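Local coordinates for reticulocyte binding protein (Streptococcus agalactiae COH1, PDB 3FAW), which probably hydrolyses alpha-1,6-glucosidic linkages in pullulan and related alpha-glucans, as a cell-wall-anchored streptococcal pullulanase of the alpha-amylase family, at residues M459-A464 and W488-G493; A502-M507 and G556-D561; A466-Y471 and K508-V513. All blocks are in the same frame, centred on the assembly; numbering follows the deposited sequence.

Interaction 1 (M459-A464 and W488-G493)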
# COMPACT_ATOMS: atom_id res chain seq x y z
N MET A 459 0.29 4.22 -5.68
CA MET A 459 1.15 5.39 -5.58
C MET A 459 1.06 6.27 -6.84
O MET A 459 1.26 7.48 -6.77
CB MET A 459 2.60 4.96 -5.35
CG MET A 459 3.51 6.07 -4.84
SD MET A 459 5.10 5.46 -4.25
CE MET A 459 5.75 4.74 -5.76
N GLY A 460 0.74 5.65 -7.97
CA GLY A 460 0.59 6.35 -9.25
C GLY A 460 -0.57 7.33 -9.34
O GLY A 460 -0.62 8.12 -10.27
N ASP A 461 -1.50 7.26 -8.39
CA ASP A 461 -2.55 8.27 -8.26
C ASP A 461 -2.02 9.60 -7.75
O ASP A 461 -2.64 10.65 -7.95
CB ASP A 461 -3.65 7.79 -7.29
CG ASP A 461 -4.65 6.86 -7.94
OD1 ASP A 461 -4.37 6.34 -9.03
OD2 ASP A 461 -5.74 6.66 -7.35
N HIS A 462 -0.87 9.57 -7.07
CA HIS A 462 -0.31 10.75 -6.43
C HIS A 462 0.70 11.48 -7.29
O HIS A 462 1.38 10.89 -8.13
CB HIS A 462 0.35 10.37 -5.10
CG HIS A 462 -0.63 9.92 -4.07
ND1 HIS A 462 -1.52 10.61 -3.33
CD2 HIS A 462 -0.79 8.59 -3.72
CE1 HIS A 462 -2.19 9.71 -2.55
NE2 HIS A 462 -1.73 8.50 -2.81
N ASP A 463 0.78 12.79 -7.07
CA ASP A 463 1.85 13.61 -7.61
C ASP A 463 3.18 13.19 -6.97
O ASP A 463 3.23 12.86 -5.78
CB ASP A 463 1.58 15.10 -7.35
CG ASP A 463 1.37 15.42 -5.87
OD1 ASP A 463 0.35 14.98 -5.31
OD2 ASP A 463 2.22 16.11 -5.28
N ALA A 464 4.24 13.21 -7.77
CA ALA A 464 5.57 12.85 -7.31
C ALA A 464 6.08 13.78 -6.20
O ALA A 464 6.80 13.34 -5.31
CB ALA A 464 6.55 12.84 -8.48
N TRP A 488 1.71 1.91 -10.65
CA TRP A 488 0.90 1.71 -11.86
C TRP A 488 0.54 3.07 -12.44
O TRP A 488 0.35 4.04 -11.70
CB TRP A 488 -0.37 0.89 -11.58
CG TRP A 488 -0.20 -0.32 -10.70
CD1 TRP A 488 -1.03 -0.71 -9.69
CD2 TRP A 488 0.85 -1.30 -10.75
NE1 TRP A 488 -0.57 -1.86 -9.11
CE2 TRP A 488 0.59 -2.25 -9.74
CE3 TRP A 488 1.99 -1.47 -11.55
CZ2 TRP A 488 1.42 -3.35 -9.50
CZ3 TRP A 488 2.82 -2.56 -11.31
CH2 TRP A 488 2.53 -3.49 -10.30
N ARG A 489 0.45 3.15 -13.76
CA ARG A 489 0.10 4.40 -14.44
C ARG A 489 -1.40 4.66 -14.36
O ARG A 489 -2.16 4.36 -15.28
CB ARG A 489 0.57 4.36 -15.90
CG ARG A 489 2.07 4.25 -16.03
CD ARG A 489 2.51 3.99 -17.46
NE ARG A 489 3.94 3.74 -17.52
CZ ARG A 489 4.52 2.55 -17.32
NH1 ARG A 489 3.80 1.46 -17.07
NH2 ARG A 489 5.84 2.45 -17.39
N THR A 490 -1.82 5.24 -13.23
CA THR A 490 -3.24 5.42 -12.92
C THR A 490 -3.65 6.89 -12.68
O THR A 490 -4.81 7.16 -12.39
CB THR A 490 -3.61 4.61 -11.66
OG1 THR A 490 -2.80 5.04 -10.56
CG2 THR A 490 -3.37 3.12 -11.89
N PHE A 491 -2.72 7.83 -12.82
CA PHE A 491 -2.95 9.22 -12.37
C PHE A 491 -4.19 9.86 -12.99
O PHE A 491 -4.42 9.76 -14.20
CB PHE A 491 -1.73 10.10 -12.66
CG PHE A 491 -1.85 11.50 -12.10
CD1 PHE A 491 -1.58 11.75 -10.76
CD2 PHE A 491 -2.24 12.56 -12.91
CE1 PHE A 491 -1.69 13.04 -10.24
CE2 PHE A 491 -2.36 13.85 -12.40
CZ PHE A 491 -2.08 14.09 -11.06
N GLN A 492 -4.99 10.53 -12.16
CA GLN A 492 -6.12 11.33 -12.63
C GLN A 492 -5.89 12.81 -12.32
O GLN A 492 -5.91 13.64 -13.23
CB GLN A 492 -7.43 10.84 -12.01
CG GLN A 492 -7.80 9.43 -12.43
CD GLN A 492 -7.93 9.28 -13.94
OE1 GLN A 492 -7.27 8.44 -14.55
NE2 GLN A 492 -8.76 10.11 -14.54
N GLY A 493 -5.67 13.13 -11.05
CA GLY A 493 -5.40 14.50 -10.63
C GLY A 493 -6.59 15.43 -10.80
O GLY A 493 -7.74 14.98 -10.88
O HOH W 1 0.22 7.49 -12.84
O HOH W 2 -0.88 3.48 -9.15
O HOH W 3 -4.86 10.78 -9.27
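Phe491 meets the turn at Gly460 and Asp461 through carbonyl oxygens rather than side chains. Gly460 O lies at the edge of the ring, near its plane, and is 3.3 Å from Phe491 CB. Asp461 O approaches obliquely, 3.2 Å from Phe491 CD1. With CG anti to the backbone N (chi1 -174°), the ring is carried along the 459-464 backbone until CE1 nears Asp463 N; Gly493 N sits over one of its faces, offset toward the rim.

Having no side chain, Gly460 lets the two backbones close up, and its CA makes an almost straight C-H...O contact with Trp488 O (3.4 Å, 177° at the hydrogen). These are the loops that follow the fourth and fifth strands of the parallel (beta/alpha)8 barrel, 453-456 and 482-485, so the contact lies at the C-terminal end of the barrel, the end that carries the active site in the alpha-amylase family.

Asp461 starts out facing away from 488-493, yet its carboxylate comes back to it. Thr490 OG1 donates to Asp461 OD1 in a short bond of 2.5 Å, arriving nearly in line with the C-O bond while the two side chains cross at about a right angle. Arg426 is a weak, long-range ion partner of the other carboxylate oxygen, OD2. Three waters add further polar links: one joins Gly460 O to Phe491 N, another donates to Trp488 O and Thr490 OG1 and weakly accepts from Gly460 N, and a third, donating to Asp461 O from 2.6 Å, accepts from Gln492 N.

Interaction 2 (A502-M507 and G556-D561); sequences ADQDWM and GNFEAD. With CA (calcium ion), chain E.
A calcium ion holds Met507 O and Asp561 OD1 only 3.2 Å apart, two acceptor oxygens with no hydrogen to share. The metal lies 2.2 Å from Met507 O and 2.3 Å from Asp561 OD1; a water, Thr510 O, Asp511 OD1 and both carboxylate oxygens of Asp565 bring the ligands to seven. No direct hydrogen bond joins 502-507 to 556-561. Two waters bridge them instead, one donating to both Gln504 O and Glu559 O, the other accepting from Glu559 N and donating to Asp505 OD1, whose carboxylate also forms a salt bridge with Arg489.

Both segments are loops of the (beta/alpha)8 barrel: 502-507 precedes its sixth strand, 513-516, and 556-561 its seventh, 566-568. Within 502-507 the backbone N of Asp505 bonds to Asp503 OD1, closing an Asx turn.

Between the loops Phe558 fills the apolar part of the contact. Its CG stands between the backbone N and the carbonyl carbon (chi1 75°), which sends the ring toward Gln504 and Met507. The extended Gln504 chain passes across it at about a right angle, with CD 3.4 Å from Phe558 CD2 and the amide plane tilted 31° from the ring. Gln504 NE2 bonds to Asp518 OD1 and Phe516 O, and these two acceptors fix the turn of the amide. Across the ring from CD2, Met507 CG touches Phe558 CE1 at 3.7 Å before the thioether bends away from 556-561. Asp518 OD1 also accepts from Asn557 ND2, so one carboxylate oxygen serves a side chain from each loop.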
# COMPACT_ATOMS: atom_id res chain seq x y z
N ALA A 502 3.73 9.93 -9.33
CA ALA A 502 4.66 9.07 -8.62
C ALA A 502 4.47 7.60 -9.03
O ALA A 502 4.04 6.76 -8.23
CB ALA A 502 4.46 9.23 -7.11
N ASP A 503 4.79 7.31 -10.28
CA ASP A 503 4.57 5.98 -10.86
C ASP A 503 5.89 5.41 -11.39
O ASP A 503 6.96 5.88 -11.01
CB ASP A 503 3.46 6.06 -11.93
CG ASP A 503 3.85 6.91 -13.13
OD1 ASP A 503 5.05 7.17 -13.35
OD2 ASP A 503 2.93 7.30 -13.88
N GLN A 504 5.81 4.40 -12.26
CA GLN A 504 7.01 3.71 -12.77
C GLN A 504 7.93 4.59 -13.62
O GLN A 504 9.14 4.36 -13.65
CB GLN A 504 6.60 2.45 -13.55
CG GLN A 504 6.32 1.24 -12.67
CD GLN A 504 5.78 0.05 -13.45
OE1 GLN A 504 5.23 0.20 -14.54
NE2 GLN A 504 5.92 -1.14 -12.87
N ASP A 505 7.36 5.58 -14.31
CA ASP A 505 8.15 6.51 -15.12
C ASP A 505 8.89 7.56 -14.29
O ASP A 505 9.78 8.24 -14.80
CB ASP A 505 7.25 7.20 -16.15
CG ASP A 505 6.65 6.21 -17.13
OD1 ASP A 505 7.35 5.24 -17.49
OD2 ASP A 505 5.49 6.41 -17.54
N TRP A 506 8.52 7.69 -13.02
CA TRP A 506 9.22 8.55 -12.06
C TRP A 506 10.58 7.98 -11.65
O TRP A 506 11.45 8.72 -11.18
CB TRP A 506 8.32 8.73 -10.82
CG TRP A 506 8.87 9.55 -9.70
CD1 TRP A 506 9.63 10.68 -9.79
CD2 TRP A 506 8.65 9.34 -8.31
NE1 TRP A 506 9.93 11.16 -8.54
CE2 TRP A 506 9.32 10.36 -7.61
CE3 TRP A 506 7.95 8.36 -7.57
CZ2 TRP A 506 9.33 10.43 -6.22
CZ3 TRP A 506 7.95 8.45 -6.19
CH2 TRP A 506 8.64 9.47 -5.53
N MET A 507 10.78 6.68 -11.84
CA MET A 507 12.00 6.00 -11.38
C MET A 507 13.27 6.51 -12.07
O MET A 507 14.33 6.50 -11.46
CB MET A 507 11.87 4.48 -11.55
CG MET A 507 10.82 3.81 -10.66
SD MET A 507 11.02 4.07 -8.88
CE MET A 507 10.07 5.58 -8.69
N GLY A 556 11.56 -4.32 -18.65
CA GLY A 556 11.31 -3.85 -20.01
C GLY A 556 10.19 -2.84 -20.16
O GLY A 556 10.05 -2.24 -21.23
N ASN A 557 9.39 -2.63 -19.11
CA ASN A 557 8.23 -1.73 -19.19
C ASN A 557 8.42 -0.36 -18.51
O ASN A 557 7.55 0.50 -18.60
CB ASN A 557 6.96 -2.41 -18.67
CG ASN A 557 7.02 -2.74 -17.20
OD1 ASN A 557 8.09 -2.82 -16.60
ND2 ASN A 557 5.85 -2.95 -16.60
N PHE A 558 9.55 -0.17 -17.83
CA PHE A 558 9.95 1.17 -17.37
C PHE A 558 11.46 1.24 -17.19
O PHE A 558 12.11 0.21 -16.99
CB PHE A 558 9.21 1.59 -16.09
CG PHE A 558 9.70 0.91 -14.82
CD1 PHE A 558 10.76 1.44 -14.09
CD2 PHE A 558 9.05 -0.21 -14.32
CE1 PHE A 558 11.19 0.83 -12.90
CE2 PHE A 558 9.47 -0.83 -13.14
CZ PHE A 558 10.54 -0.30 -12.43
N GLU A 559 12.00 2.46 -17.26
CA GLU A 559 13.44 2.68 -17.11
C GLU A 559 13.82 2.78 -15.63
O GLU A 559 13.45 3.73 -14.95
CB GLU A 559 13.87 3.95 -17.85
CG GLU A 559 15.38 4.23 -17.84
CD GLU A 559 16.21 3.14 -18.51
OE1 GLU A 559 15.68 2.45 -19.42
OE2 GLU A 559 17.39 2.98 -18.14
N ALA A 560 14.57 1.79 -15.15
CA ALA A 560 15.18 1.84 -13.82
C ALA A 560 16.67 2.14 -13.96
O ALA A 560 17.44 1.27 -14.37
CB ALA A 560 14.96 0.53 -13.10
N ASP A 561 17.08 3.36 -13.61
CA ASP A 561 18.50 3.73 -13.71
C ASP A 561 19.33 3.30 -12.49
O ASP A 561 20.54 3.52 -12.45
CB ASP A 561 18.67 5.24 -14.02
CG ASP A 561 18.35 6.14 -12.83
OD1 ASP A 561 17.44 5.82 -12.04
OD2 ASP A 561 19.01 7.19 -12.70
CA CA E . 16.09 6.01 -10.20
O HOH W 4 11.27 5.32 -15.04
O HOH W 5 10.25 4.85 -17.75
O HOH W 6 16.89 8.19 -10.82

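Interaction 3 (A466-Y471 and K508-V513). With CA (calcium ion), chain E.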
# COMPACT_ATOMS: atom_id res chain seq x y z
N ALA A 466 4.47 15.25 -3.66
CA ALA A 466 3.96 14.88 -2.33
C ALA A 466 4.70 13.67 -1.74
O ALA A 466 5.03 13.64 -0.56
CB ALA A 466 2.46 14.62 -2.38
N ILE A 467 4.97 12.67 -2.58
CA ILE A 467 5.67 11.46 -2.14
C ILE A 467 7.15 11.75 -1.90
O ILE A 467 7.75 11.21 -0.95
CB ILE A 467 5.50 10.29 -3.15
CG1 ILE A 467 4.02 10.06 -3.48
CG2 ILE A 467 6.11 9.01 -2.59
CD1 ILE A 467 3.14 9.77 -2.26
N GLU A 468 7.75 12.59 -2.75
CA GLU A 468 9.11 13.10 -2.52
C GLU A 468 9.23 13.74 -1.15
O GLU A 468 10.15 13.43 -0.39
CB GLU A 468 9.49 14.14 -3.58
CG GLU A 468 10.22 13.59 -4.80
CD GLU A 468 11.68 13.23 -4.54
OE1 GLU A 468 12.12 13.28 -3.37
OE2 GLU A 468 12.38 12.87 -5.50
N LEU A 469 8.30 14.64 -0.84
CA LEU A 469 8.29 15.35 0.43
C LEU A 469 8.10 14.40 1.60
O LEU A 469 8.78 14.51 2.62
CB LEU A 469 7.20 16.43 0.45
CG LEU A 469 7.15 17.37 1.65
CD1 LEU A 469 8.44 18.17 1.77
CD2 LEU A 469 5.95 18.30 1.56
N ALA A 470 7.17 13.46 1.46
CA ALA A 470 6.93 12.44 2.49
C ALA A 470 8.21 11.64 2.77
O ALA A 470 8.51 11.34 3.93
CB ALA A 470 5.81 11.50 2.07
N TYR A 471 8.96 11.32 1.72
CA TYR A 471 10.22 10.59 1.84
C TYR A 471 11.28 11.45 2.54
O TYR A 471 11.97 10.97 3.45
CB TYR A 471 10.73 10.15 0.47
CG TYR A 471 12.06 9.43 0.50
CD1 TYR A 471 12.13 8.07 0.80
CD2 TYR A 471 13.25 10.10 0.22
CE1 TYR A 471 13.35 7.41 0.83
CE2 TYR A 471 14.47 9.45 0.25
CZ TYR A 471 14.51 8.10 0.55
OH TYR A 471 15.71 7.44 0.57
N LYS A 508 13.16 6.98 -13.31
CA LYS A 508 14.32 7.54 -14.01
C LYS A 508 14.77 8.94 -13.53
O LYS A 508 15.82 9.41 -13.95
CB LYS A 508 14.07 7.59 -15.53
CG LYS A 508 13.08 8.66 -15.98
CD LYS A 508 12.76 8.53 -17.46
CE LYS A 508 11.69 9.52 -17.88
NZ LYS A 508 12.08 10.94 -17.62
N SER A 509 13.98 9.58 -12.65
CA SER A 509 14.26 10.93 -12.16
C SER A 509 14.32 11.01 -10.63
O SER A 509 14.29 12.11 -10.06
CB SER A 509 13.19 11.90 -12.67
OG SER A 509 13.08 11.87 -14.08
N THR A 510 14.40 9.86 -9.96
CA THR A 510 14.50 9.82 -8.50
C THR A 510 15.15 8.51 -8.05
O THR A 510 15.01 7.49 -8.72
CB THR A 510 13.10 9.96 -7.82
OG1 THR A 510 13.25 10.07 -6.40
CG2 THR A 510 12.23 8.77 -8.14
N ASP A 511 15.89 8.57 -6.95
CA ASP A 511 16.38 7.37 -6.27
C ASP A 511 15.90 7.39 -4.81
O ASP A 511 16.71 7.34 -3.88
CB ASP A 511 17.92 7.27 -6.31
CG ASP A 511 18.47 6.93 -7.70
OD1 ASP A 511 17.71 6.51 -8.60
OD2 ASP A 511 19.70 7.08 -7.88
N THR A 512 14.59 7.47 -4.63
CA THR A 512 13.97 7.53 -3.30
C THR A 512 13.06 6.33 -3.06
O THR A 512 13.40 5.43 -2.29
CB THR A 512 13.17 8.84 -3.13
OG1 THR A 512 12.18 8.95 -4.16
CG2 THR A 512 14.10 10.05 -3.19
N VAL A 513 11.92 6.29 -3.74
CA VAL A 513 10.93 5.24 -3.56
C VAL A 513 11.03 4.21 -4.69
O VAL A 513 11.13 4.59 -5.86
CB VAL A 513 9.51 5.83 -3.52
CG1 VAL A 513 8.48 4.73 -3.32
CG2 VAL A 513 9.40 6.88 -2.41
CA CA E . 16.09 6.01 -10.20
O HOH W 6 16.89 8.19 -10.82
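Tyr471 and Thr512 make the centre of this contact, the tyrosine ring lying beneath the threonine's CB. Tyr471 CB faces the loop; the next atom, CG, is anti to the backbone N (chi1 178°), and the ring is thereby led off the helix to the side of Thr512. Tyr471 CG lies 3.8 Å from Thr512 CB. On one side of the ring, CD2 and CE2 both meet the threonine methyl, each 3.5 Å from Thr512 CG2. On the other, CD1 is a looser neighbour of Val513 CG2, while CE1 comes near Thr512 O. CZ lies near Thr512 CA, and the hydroxyl beyond it finds its hydrogen-bond partner outside the two segments. Thr512 CB itself sits over the ring face, 3.6 Å from the centroid and 15° off the normal, a CH-pi contact.

Helix 464-477 follows strand 453-456 of the (beta/alpha)8 barrel, and 508-513 is the loop leading into strand 513-516. One helical turn before Tyr471, Ile467 CG2 packs against Val513 CG2 at 3.9 Å. Glu468 bends at chi2 (-75°) and brings OE2 within 3.1 Å of Thr510 OG1; the threonine hydroxyl may give its proton here, but this is not settled, since Thr512 OG1 lies 2.7 Å from Thr510 OG1 and either hydroxyl of that pair could be the donor.

Thr510 turns its carbonyl oxygen to the calcium, as Asp511 does OD1. The loop is therefore tied to the metal by coordination, through one neutral carbonyl and one carboxylate, and to the helix mostly by apolar and CH-pi contacts, with Thr510 serving both: its backbone holds the ion, while its hydroxyl approaches a probably ionised glutamate.

Overall arrangement
The three contacts lie close together, with centres about 12 to 13 Å apart, in the sector of the catalytic (beta/alpha)8 barrel from strand 453-456 to strand 566-568. Along the chain, interaction 1 closes before interaction 2 opens, whereas interaction 3 interleaves with both. The long loop between strands 482-485 and 513-516 supplies a segment to every one of them. Interactions 2 and 3 share a calcium ion and one of its waters. Arg489 ties interaction 1 to Asp505 of interaction 2, and Met459 packs on Ile467 and Val513 of interaction 3. This one loop is thus held in turn by the loop after strand 453-456, helix 464-477 and the metal-bound approach to strand 566-568.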